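Local coordinates for EAL domain protein (Vibrio cholerae serotype O1, PDB 6IJ2) that degrades the cyclic dinucleotides c-di-GMP and cGAMP as a phosphodiesterase, here holding calcium ions and the linear dinucleotide 5'-pGpG, at residues E40-E45 against V231-G236; L51-A56 against P242-L247; L86-K91 against Y118-E123. The protein carries 1 engineered substitution. One frame throughout, in Å; residues are numbered along the deposited sequence.

How a chain closes a barrel on itself can be followed from the N terminus. Strand 41-49 opens contact 1 at residues 40-45, and the loop that follows it opens contact 2 at residues 51-56. Contact 3 comes next and closes first, joining residues 86-91 to 118-123 across one strand and one helix; its whole span lies within the long loops of both other contacts. Contact 1 then closes on residues 231-236 and contact 2 on 242-247, so these two cross, and both bring the last strand, 233-244, back to the first part of the domain. Backbone pairing of Phe42 and Tyr44 with Lys91 joins contact 1 to contact 3, while Leu247 packs on Tyr44 and Leu86.

Contact 1. Residues E40-E45 against V231-G236; sequences EIFGYE and VELMQG. With CA (calcium ion), chain J; nucleotides of chain B.
Residues 42-45 and 233-235, parts of strands 41-49 and 233-244, run 35° apart, with the CA atoms of Phe42 and Leu233 7.4 Å from each other; strand 27-35 lies between these strands in the sheet order, so side chains alone bridge the gap. Leu233 sets its CD1 over the centre of the Phe42 ring, 3.9 Å from the centroid and 10° off the normal, a CH-pi contact. Its other methyl, CD2, rests 3.8 Å from Phe42 CB. Phe42 and Gly43 form a classic beta bulge opposite Ile33. Further along, Glu45 and Gln235 both extend with CG anti to the backbone N, and their ends meet with carboxylate and amide planes nearly perpendicular. Gln235 NE2 donates to the anti lone pair of Glu45 OE1 (2.9 Å) and also to Gln31 OE1, while Gln235 OE1 is hydrogen-bonded to Lys179 NZ, so both ends of the amide are engaged. A water that binds the calcium ion donates to Glu45 OE1. Glu45 OE2 binds that calcium at 2.4 Å, together with OP1 of G1 of chain B and with Asn95, Glu128 and Asp158. Gln235 is thus a second-shell residue: its bond to OE1 helps fix the rotation of the carboxylate, leaving OE2 directed at the metal.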
loop_
_atom_site.group_PDB
_atom_site.type_symbol
_atom_site.label_atom_id
_atom_site.label_comp_id
_atom_site.label_asym_id
_atom_site.label_seq_id
_atom_site.Cartn_x
_atom_site.Cartn_y
_atom_site.Cartn_z
ATOM N N GLU A 40 21.898 16.475 15.041
ATOM C CA GLU A 40 20.961 17.453 15.558
ATOM C C GLU A 40 19.539 16.909 15.507
ATOM O O GLU A 40 19.213 16.002 14.739
ATOM C CB GLU A 40 21.052 18.752 14.757
ATOM C CG GLU A 40 22.433 19.406 14.829
ATOM C CD GLU A 40 22.614 20.532 13.827
ATOM O OE1 GLU A 40 21.686 20.781 13.027
ATOM O OE2 GLU A 40 23.692 21.169 13.841
ATOM N N ILE A 41 18.685 17.484 16.342
ATOM C CA ILE A 41 17.277 17.108 16.346
ATOM C C ILE A 41 16.569 17.875 15.235
ATOM O O ILE A 41 16.612 19.108 15.190
ATOM C CB ILE A 41 16.642 17.377 17.718
ATOM C CG1 ILE A 41 17.239 16.407 18.742
ATOM C CG2 ILE A 41 15.129 17.261 17.641
ATOM C CD1 ILE A 41 16.792 16.650 20.162
ATOM N N PHE A 42 15.926 17.129 14.332
ATOM C CA PHE A 42 15.158 17.717 13.239
ATOM C C PHE A 42 13.840 18.285 13.748
ATOM O O PHE A 42 13.365 19.323 13.265
ATOM C CB PHE A 42 14.909 16.629 12.168
ATOM C CG PHE A 42 13.845 16.989 11.165
ATOM C CD1 PHE A 42 14.171 17.717 10.026
ATOM C CD2 PHE A 42 12.515 16.624 11.371
ATOM C CE1 PHE A 42 13.200 18.059 9.110
ATOM C CE2 PHE A 42 11.537 16.966 10.455
ATOM C CZ PHE A 42 11.878 17.681 9.323
ATOM N N GLY A 43 13.229 17.605 14.710
ATOM C CA GLY A 43 11.952 18.032 15.248
ATOM C C GLY A 43 11.397 16.975 16.182
ATOM O O GLY A 43 12.102 16.050 16.585
ATOM N N TYR A 44 10.116 17.139 16.534
ATOM C CA TYR A 44 9.416 16.200 17.412
ATOM C C TYR A 44 8.031 15.917 16.863
ATOM O O TYR A 44 7.345 16.837 16.405
ATOM C CB TYR A 44 9.251 16.757 18.845
ATOM C CG TYR A 44 10.534 16.897 19.620
ATOM C CD1 TYR A 44 11.379 17.983 19.410
ATOM C CD2 TYR A 44 10.894 15.956 20.572
ATOM C CE1 TYR A 44 12.549 18.117 20.108
ATOM C CE2 TYR A 44 12.071 16.079 21.278
ATOM C CZ TYR A 44 12.893 17.166 21.046
ATOM O OH TYR A 44 14.071 17.305 21.745
ATOM N N GLU A 45 7.610 14.654 16.933
ATOM C CA GLU A 45 6.240 14.290 16.619
ATOM C C GLU A 45 5.406 14.407 17.890
ATOM O O GLU A 45 5.819 13.927 18.955
ATOM C CB GLU A 45 6.155 12.872 16.045
ATOM C CG GLU A 45 4.732 12.486 15.738
ATOM C CD GLU A 45 4.574 11.093 15.176
ATOM O OE1 GLU A 45 5.552 10.306 15.173
ATOM O OE2 GLU A 45 3.448 10.808 14.726
ATOM N N VAL A 231 19.760 7.107 4.541
ATOM C CA VAL A 231 18.721 7.748 5.343
ATOM C C VAL A 231 19.375 8.714 6.316
ATOM O O VAL A 231 20.362 8.372 6.984
ATOM C CB VAL A 231 17.881 6.714 6.100
ATOM C CG1 VAL A 231 16.818 7.450 6.943
ATOM C CG2 VAL A 231 17.207 5.695 5.150
ATOM N N GLU A 232 18.834 9.929 6.407
ATOM C CA GLU A 232 19.324 10.885 7.391
ATOM C C GLU A 232 18.370 11.022 8.569
ATOM O O GLU A 232 18.791 10.879 9.715
ATOM C CB GLU A 232 19.556 12.245 6.732
ATOM C CG GLU A 232 20.629 12.201 5.663
ATOM C CD GLU A 232 21.195 13.582 5.364
ATOM O OE1 GLU A 232 20.675 14.567 5.923
ATOM O OE2 GLU A 232 22.171 13.677 4.588
ATOM N N LEU A 233 17.082 11.243 8.305
ATOM C CA LEU A 233 16.115 11.438 9.378
ATOM C C LEU A 233 15.637 10.098 9.918
ATOM O O LEU A 233 15.190 9.227 9.154
ATOM C CB LEU A 233 14.921 12.261 8.890
ATOM C CG LEU A 233 15.238 13.628 8.300
ATOM C CD1 LEU A 233 13.953 14.360 7.907
ATOM C CD2 LEU A 233 16.047 14.441 9.301
ATOM N N MET A 234 15.714 9.930 11.238
ATOM C CA MET A 234 15.244 8.704 11.869
ATOM C C MET A 234 14.480 9.024 13.146
ATOM O O MET A 234 14.642 10.087 13.755
ATOM C CB MET A 234 16.406 7.745 12.184
ATOM C CG MET A 234 17.152 7.274 10.932
ATOM S SD MET A 234 18.289 5.935 11.307
ATOM C CE MET A 234 19.547 6.139 10.041
ATOM N N GLN A 235 13.650 8.069 13.545
ATOM C CA GLN A 235 12.817 8.181 14.729
ATOM C C GLN A 235 12.681 6.785 15.317
ATOM O O GLN A 235 12.660 5.800 14.576
ATOM C CB GLN A 235 11.456 8.775 14.344
ATOM C CG GLN A 235 10.508 9.026 15.458
ATOM C CD GLN A 235 9.215 9.667 14.972
ATOM O OE1 GLN A 235 9.072 10.027 13.790
ATOM N NE2 GLN A 235 8.271 9.806 15.871
ATOM N N GLY A 236 12.609 6.688 16.636
ATOM C CA GLY A 236 12.409 5.380 17.231
ATOM C C GLY A 236 12.929 5.303 18.652
ATOM O O GLY A 236 13.686 6.150 19.121
HETATM CA CA CA J . 2.759 9.633 12.740
ATOM O OP3 G B 1 3.262 6.021 12.643
ATOM P P G B 1 2.202 6.228 13.594
ATOM O OP1 G B 1 2.016 7.620 13.868
ATOM O OP2 G B 1 1.087 5.499 13.089
ATOM O "O5'" G B 1 2.727 5.469 14.868
ATOM C "C5'" G B 1 3.236 6.167 15.999
ATOM C "C4'" G B 1 3.346 5.227 17.175
ATOM O "O4'" G B 1 4.604 4.526 17.110
ATOM C "C3'" G B 1 3.298 5.868 18.566
ATOM O "O3'" G B 1 2.411 5.213 19.450
ATOM C "C2'" G B 1 4.718 5.683 19.083
ATOM O "O2'" G B 1 4.847 5.492 20.461
ATOM C "C1'" G B 1 5.120 4.390 18.396
ATOM N N9 G B 1 6.562 4.222 18.298
ATOM C C8 G B 1 7.498 5.207 18.111
ATOM N N7 G B 1 8.715 4.751 18.053
ATOM C C5 G B 1 8.574 3.381 18.199
ATOM C C6 G B 1 9.550 2.354 18.211
ATOM O O6 G B 1 10.765 2.454 18.105
ATOM N N1 G B 1 8.976 1.104 18.395
ATOM C C2 G B 1 7.634 0.874 18.537
ATOM N N2 G B 1 7.274 -0.398 18.684
ATOM N N3 G B 1 6.713 1.819 18.512
ATOM C C4 G B 1 7.250 3.040 18.340
HETATM O O HOH W 1 4.806 8.629 13.159
#

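Contact 2. Residues L51-A56 against P242-L247; sequences LNNESA and PGFESL. With nucleotides of chain B.
Asn53 and Phe244 carry most of this surface contact, and the main interaction between them is CH-pi. Asn53 CB lies over one face of the Phe244 ring, 4.2 Å from its centroid and 26° off the normal. The two side chains run antiparallel alongside one another, and the Asn53 amide is tilted 54° against the ring instead of stacking flat on it. Phe244 holds CG anti to its own N, which carries the ring out from its strand to the loop. Glu245 CG lies over the opposite face, offset toward the rim, so the ring is sandwiched between the loop and its own neighbour.

Two oxygens make the closest approaches to the ring carbons. Asn53 OD1 comes within 3.2 Å of Phe244 CD1, and the carbonyl O of Leu51 reaches Phe244 CZ obliquely at 3.4 Å. Asn53 N and CA lie by Phe244 CE1.

In the fold, the contact joins the loop after strand 41-49 to the end of strand 233-244, the last strand of the EAL domain's barrel. Strand 27-35 lies alongside: Gly243 and Glu245 pair with it through Phe30 and Met28, and Phe244 packs on Thr27.

Hydrogen bonding shapes each segment separately. The backbone N of Asn52 donates to Glu54 OE1 (2.8 Å), which is met on its syn side, 22° out of the carboxylate plane. A weak bond runs from Ser246 OG to the carbonyl O of Phe244. At the helix start, Ser55 is the N-cap and its OG accepts from the backbone N of Ser58.

Packing against the ligand comes last: Ala56 CB touches O5' of G2 of chain B at 3.7 Å, while Pro242 packs on the sugar of G1.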
loop_
_atom_site.group_PDB
_atom_site.type_symbol
_atom_site.label_atom_id
_atom_site.label_comp_id
_atom_site.label_asym_id
_atom_site.label_seq_id
_atom_site.Cartn_x
_atom_site.Cartn_y
_atom_site.Cartn_z
ATOM N N LEU A 51 -4.451 12.646 30.436
ATOM C CA LEU A 51 -3.918 13.607 31.399
ATOM C C LEU A 51 -2.981 12.947 32.406
ATOM O O LEU A 51 -2.114 13.619 32.976
ATOM C CB LEU A 51 -5.065 14.319 32.130
ATOM C CG LEU A 51 -5.862 15.309 31.274
ATOM C CD1 LEU A 51 -6.909 16.026 32.114
ATOM C CD2 LEU A 51 -4.938 16.301 30.566
ATOM N N ASN A 52 -3.149 11.647 32.649
ATOM C CA ASN A 52 -2.263 10.873 33.511
ATOM C C ASN A 52 -1.374 9.926 32.706
ATOM O O ASN A 52 -1.057 8.825 33.162
ATOM C CB ASN A 52 -3.075 10.095 34.544
ATOM C CG ASN A 52 -3.802 11.003 35.519
ATOM O OD1 ASN A 52 -3.352 11.198 36.645
ATOM N ND2 ASN A 52 -4.927 11.566 35.088
ATOM N N ASN A 53 -0.986 10.347 31.498
ATOM C CA ASN A 53 -0.148 9.569 30.585
ATOM C C ASN A 53 -0.835 8.285 30.120
ATOM O O ASN A 53 -0.169 7.303 29.789
ATOM C CB ASN A 53 1.221 9.252 31.205
ATOM C CG ASN A 53 2.277 8.927 30.162
ATOM O OD1 ASN A 53 2.170 9.336 29.003
ATOM N ND2 ASN A 53 3.302 8.184 30.567
ATOM N N GLU A 54 -2.166 8.275 30.078
ATOM C CA GLU A 54 -2.857 7.164 29.438
ATOM C C GLU A 54 -2.479 7.097 27.960
ATOM O O GLU A 54 -2.054 8.085 27.354
ATOM C CB GLU A 54 -4.372 7.300 29.591
ATOM C CG GLU A 54 -4.892 7.176 31.023
ATOM C CD GLU A 54 -5.004 8.512 31.737
ATOM O OE1 GLU A 54 -4.297 9.464 31.348
ATOM O OE2 GLU A 54 -5.803 8.611 32.690
ATOM N N SER A 55 -2.644 5.913 27.375
ATOM C CA SER A 55 -2.210 5.673 26.003
ATOM C C SER A 55 -2.975 6.542 25.008
ATOM O O SER A 55 -4.074 7.036 25.282
ATOM C CB SER A 55 -2.423 4.212 25.627
ATOM O OG SER A 55 -3.813 3.934 25.659
ATOM N N ALA A 56 -2.373 6.718 23.828
ATOM C CA ALA A 56 -3.065 7.402 22.742
ATOM C C ALA A 56 -4.353 6.681 22.376
ATOM O O ALA A 56 -5.392 7.316 22.159
ATOM C CB ALA A 56 -2.157 7.513 21.518
ATOM N N PRO A 242 8.768 8.501 23.354
ATOM C CA PRO A 242 7.986 9.729 23.553
ATOM C C PRO A 242 8.082 10.240 24.985
ATOM O O PRO A 242 8.135 9.468 25.943
ATOM C CB PRO A 242 6.558 9.292 23.212
ATOM C CG PRO A 242 6.761 8.150 22.212
ATOM C CD PRO A 242 7.964 7.420 22.739
ATOM N N GLY A 243 8.092 11.561 25.131
ATOM C CA GLY A 243 8.147 12.137 26.457
ATOM C C GLY A 243 6.868 12.865 26.804
ATOM O O GLY A 243 6.457 13.778 26.080
ATOM N N PHE A 244 6.240 12.470 27.910
ATOM C CA PHE A 244 4.987 13.076 28.341
ATOM C C PHE A 244 5.207 14.539 28.691
ATOM O O PHE A 244 5.953 14.847 29.624
ATOM C CB PHE A 244 4.439 12.320 29.550
ATOM C CG PHE A 244 3.136 12.852 30.064
ATOM C CD1 PHE A 244 1.952 12.549 29.426
ATOM C CD2 PHE A 244 3.098 13.655 31.195
ATOM C CE1 PHE A 244 0.749 13.030 29.903
ATOM C CE2 PHE A 244 1.897 14.142 31.678
ATOM C CZ PHE A 244 0.720 13.831 31.029
ATOM N N GLU A 245 4.563 15.430 27.931
ATOM C CA GLU A 245 4.652 16.880 28.131
ATOM C C GLU A 245 6.101 17.341 28.265
ATOM O O GLU A 245 6.424 18.238 29.044
ATOM C CB GLU A 245 3.813 17.317 29.340
ATOM C CG GLU A 245 2.325 17.023 29.169
ATOM C CD GLU A 245 1.441 17.744 30.183
ATOM O OE1 GLU A 245 1.817 17.822 31.373
ATOM O OE2 GLU A 245 0.360 18.234 29.784
ATOM N N SER A 246 6.988 16.735 27.479
ATOM C CA SER A 246 8.398 17.090 27.545
ATOM C C SER A 246 9.060 16.810 26.204
ATOM O O SER A 246 8.521 16.090 25.361
ATOM C CB SER A 246 9.119 16.330 28.661
ATOM O OG SER A 246 9.042 14.930 28.447
ATOM N N LEU A 247 10.242 17.405 26.020
ATOM C CA LEU A 247 11.067 17.197 24.832
ATOM C C LEU A 247 12.229 16.288 25.208
ATOM O O LEU A 247 13.238 16.767 25.754
ATOM C CB LEU A 247 11.582 18.532 24.283
ATOM C CG LEU A 247 10.492 19.535 23.907
ATOM C CD1 LEU A 247 11.104 20.838 23.395
ATOM C CD2 LEU A 247 9.529 18.928 22.878
ATOM P P G B 2 1.331 5.999 20.173
ATOM O OP1 G B 2 1.900 7.228 20.606
ATOM O OP2 G B 2 0.753 5.110 21.126
ATOM O "O5'" G B 2 0.245 6.267 19.063
ATOM C "C5'" G B 2 -0.688 5.271 18.666
ATOM C "C4'" G B 2 -1.449 5.741 17.458
ATOM O "O4'" G B 2 -2.129 6.971 17.775
ATOM C "C3'" G B 2 -0.604 6.035 16.219
ATOM O "O3'" G B 2 -1.203 5.540 15.036
ATOM C "C2'" G B 2 -0.607 7.553 16.145
ATOM O "O2'" G B 2 -0.486 8.105 14.862
ATOM C "C1'" G B 2 -1.977 7.874 16.725
ATOM N N9 G B 2 -1.993 9.218 17.272
ATOM C C8 G B 2 -1.227 9.701 18.299
ATOM N N7 G B 2 -1.411 10.971 18.521
ATOM C C5 G B 2 -2.335 11.352 17.566
ATOM C C6 G B 2 -2.922 12.612 17.309
ATOM O O6 G B 2 -2.719 13.679 17.877
ATOM N N1 G B 2 -3.819 12.554 16.257
ATOM C C2 G B 2 -4.107 11.429 15.533
ATOM N N2 G B 2 -4.992 11.577 14.548
ATOM N N3 G B 2 -3.580 10.245 15.772
ATOM C C4 G B 2 -2.709 10.277 16.793
#

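Contact 3. Residues L86-K91 against Y118-E123; sequences LGLTSK and YQFPIE
The Phe120 ring is the one aromatic group that touches across this contact, and two backbone carbonyls approach it obliquely. Leu88 O lies 3.6 Å from Phe120 CE2, and Ser90 O is equally near Phe120 CZ. That same CZ also meets a methyl, Leu88 CD2, at 4.2 Å, where the two side chains pass at a slant. With its CG anti to the backbone N (chi1 -157°), Phe120 brings the far end of the ring in among the residues of the 86-91 loop, although its CB sets out in another direction.

A second touching point lies further along both segments. The aliphatic part of Lys91 reaches back to the backbone of Glu123, with Lys91 CE 3.6 Å from Glu123 O. The lysine CB starts out away from the other segment, and it is the bend at chi2 (-92°) that returns the methylenes to the carbonyl.

Both segments are connections from a helix to the next strand, 68-85 to 91-96 and 109-117 to 125-129, as expected of the beta/alpha repeats of an EAL barrel. Each helix ends in a Schellman motif, with Gly87 and Gln119 as the residues of positive phi. Leu88 also packs on Tyr44 and Leu247, which extends the apolar cluster towards strand 41-49 and the loop that follows the last strand.

Chemically, the carbonyl oxygens pack against the ring carbons and may gain a little electrostatically, and the C-H groups of Lys91 CE, next to the ammonium, are probably polarised towards Glu123 O. The two loops thus meet through van der Waals packing of one ring, one leucine methyl and the lysine methylenes, without a hydrogen bond between the segments.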
loop_
_atom_site.group_PDB
_atom_site.type_symbol
_atom_site.label_atom_id
_atom_site.label_comp_id
_atom_site.label_asym_id
_atom_site.label_seq_id
_atom_site.Cartn_x
_atom_site.Cartn_y
_atom_site.Cartn_z
ATOM N N LEU A 86 7.425 24.550 25.950
ATOM C CA LEU A 86 8.636 23.767 26.164
ATOM C C LEU A 86 9.847 24.324 25.427
ATOM O O LEU A 86 10.950 23.804 25.616
ATOM C CB LEU A 86 8.401 22.309 25.734
ATOM C CG LEU A 86 7.386 21.536 26.576
ATOM C CD1 LEU A 86 7.005 20.210 25.891
ATOM C CD2 LEU A 86 7.922 21.273 27.967
ATOM N N GLY A 87 9.672 25.350 24.598
ATOM C CA GLY A 87 10.801 25.984 23.944
ATOM C C GLY A 87 11.272 25.297 22.682
ATOM O O GLY A 87 12.459 25.374 22.346
ATOM N N LEU A 88 10.375 24.620 21.971
ATOM C CA LEU A 88 10.745 23.955 20.728
ATOM C C LEU A 88 11.102 24.976 19.650
ATOM O O LEU A 88 10.314 25.884 19.358
ATOM C CB LEU A 88 9.597 23.069 20.264
ATOM C CG LEU A 88 9.871 22.256 18.998
ATOM C CD1 LEU A 88 11.119 21.405 19.190
ATOM C CD2 LEU A 88 8.667 21.395 18.652
ATOM N N THR A 89 12.302 24.837 19.066
ATOM C CA THR A 89 12.743 25.733 18.003
ATOM C C THR A 89 12.969 25.021 16.674
ATOM O O THR A 89 13.295 25.684 15.679
ATOM C CB THR A 89 14.011 26.491 18.426
ATOM O OG1 THR A 89 15.064 25.573 18.740
ATOM C CG2 THR A 89 13.723 27.366 19.657
ATOM N N SER A 90 12.765 23.703 16.621
ATOM C CA SER A 90 12.810 22.938 15.387
ATOM C C SER A 90 11.379 22.571 14.967
ATOM O O SER A 90 10.415 23.234 15.369
ATOM C CB SER A 90 13.719 21.718 15.586
ATOM O OG SER A 90 13.194 20.841 16.568
ATOM N N LYS A 91 11.239 21.518 14.163
ATOM C CA LYS A 91 9.946 21.191 13.569
ATOM C C LYS A 91 9.001 20.525 14.569
ATOM O O LYS A 91 9.425 19.768 15.446
ATOM C CB LYS A 91 10.138 20.290 12.349
ATOM C CG LYS A 91 10.952 20.953 11.227
ATOM C CD LYS A 91 10.066 21.663 10.224
ATOM C CE LYS A 91 10.892 22.379 9.158
ATOM N NZ LYS A 91 11.740 21.425 8.396
ATOM N N TYR A 118 1.198 31.718 19.584
ATOM C CA TYR A 118 2.378 31.158 20.224
ATOM C C TYR A 118 3.654 31.458 19.454
ATOM O O TYR A 118 4.710 30.908 19.786
ATOM C CB TYR A 118 2.194 29.646 20.408
ATOM C CG TYR A 118 1.059 29.344 21.360
ATOM C CD1 TYR A 118 1.201 29.572 22.722
ATOM C CD2 TYR A 118 -0.162 28.869 20.899
ATOM C CE1 TYR A 118 0.171 29.323 23.601
ATOM C CE2 TYR A 118 -1.204 28.618 21.775
ATOM C CZ TYR A 118 -1.028 28.848 23.126
ATOM O OH TYR A 118 -2.048 28.603 24.019
ATOM N N GLN A 119 3.574 32.315 18.430
ATOM C CA GLN A 119 4.746 32.784 17.687
ATOM C C GLN A 119 5.548 31.620 17.111
ATOM O O GLN A 119 6.781 31.627 17.109
ATOM C CB GLN A 119 5.610 33.689 18.573
ATOM C CG GLN A 119 4.799 34.804 19.197
ATOM C CD GLN A 119 5.498 35.485 20.360
ATOM O OE1 GLN A 119 6.526 35.020 20.854
ATOM N NE2 GLN A 119 4.928 36.586 20.814
ATOM N N PHE A 120 4.834 30.612 16.602
ATOM C CA PHE A 120 5.427 29.415 16.025
ATOM C C PHE A 120 5.213 29.448 14.519
ATOM O O PHE A 120 4.057 29.422 14.072
ATOM C CB PHE A 120 4.788 28.163 16.629
ATOM C CG PHE A 120 5.654 26.928 16.551
ATOM C CD1 PHE A 120 5.668 26.134 15.413
ATOM C CD2 PHE A 120 6.427 26.543 17.637
ATOM C CE1 PHE A 120 6.466 25.007 15.346
ATOM C CE2 PHE A 120 7.220 25.420 17.580
ATOM C CZ PHE A 120 7.228 24.637 16.430
ATOM N N PRO A 121 6.265 29.531 13.708
ATOM C CA PRO A 121 6.074 29.663 12.255
ATOM C C PRO A 121 5.371 28.463 11.626
ATOM O O PRO A 121 5.653 27.306 11.949
ATOM C CB PRO A 121 7.504 29.803 11.721
ATOM C CG PRO A 121 8.391 29.308 12.827
ATOM C CD PRO A 121 7.680 29.647 14.094
ATOM N N ILE A 122 4.466 28.769 10.689
ATOM C CA ILE A 122 3.756 27.737 9.926
ATOM C C ILE A 122 4.744 26.805 9.245
ATOM O O ILE A 122 4.513 25.596 9.128
ATOM C CB ILE A 122 2.809 28.409 8.908
ATOM C CG1 ILE A 122 1.708 29.186 9.635
ATOM C CG2 ILE A 122 2.213 27.403 7.937
ATOM C CD1 ILE A 122 0.845 28.320 10.510
ATOM N N GLU A 123 5.873 27.358 8.801
ATOM C CA GLU A 123 6.884 26.593 8.092
ATOM C C GLU A 123 7.595 25.587 8.991
ATOM O O GLU A 123 8.255 24.668 8.480
ATOM C CB GLU A 123 7.888 27.562 7.448
ATOM C CG GLU A 123 8.069 28.892 8.182
ATOM C CD GLU A 123 6.918 29.878 7.965
ATOM O OE1 GLU A 123 6.527 30.118 6.803
ATOM O OE2 GLU A 123 6.385 30.386 8.969
#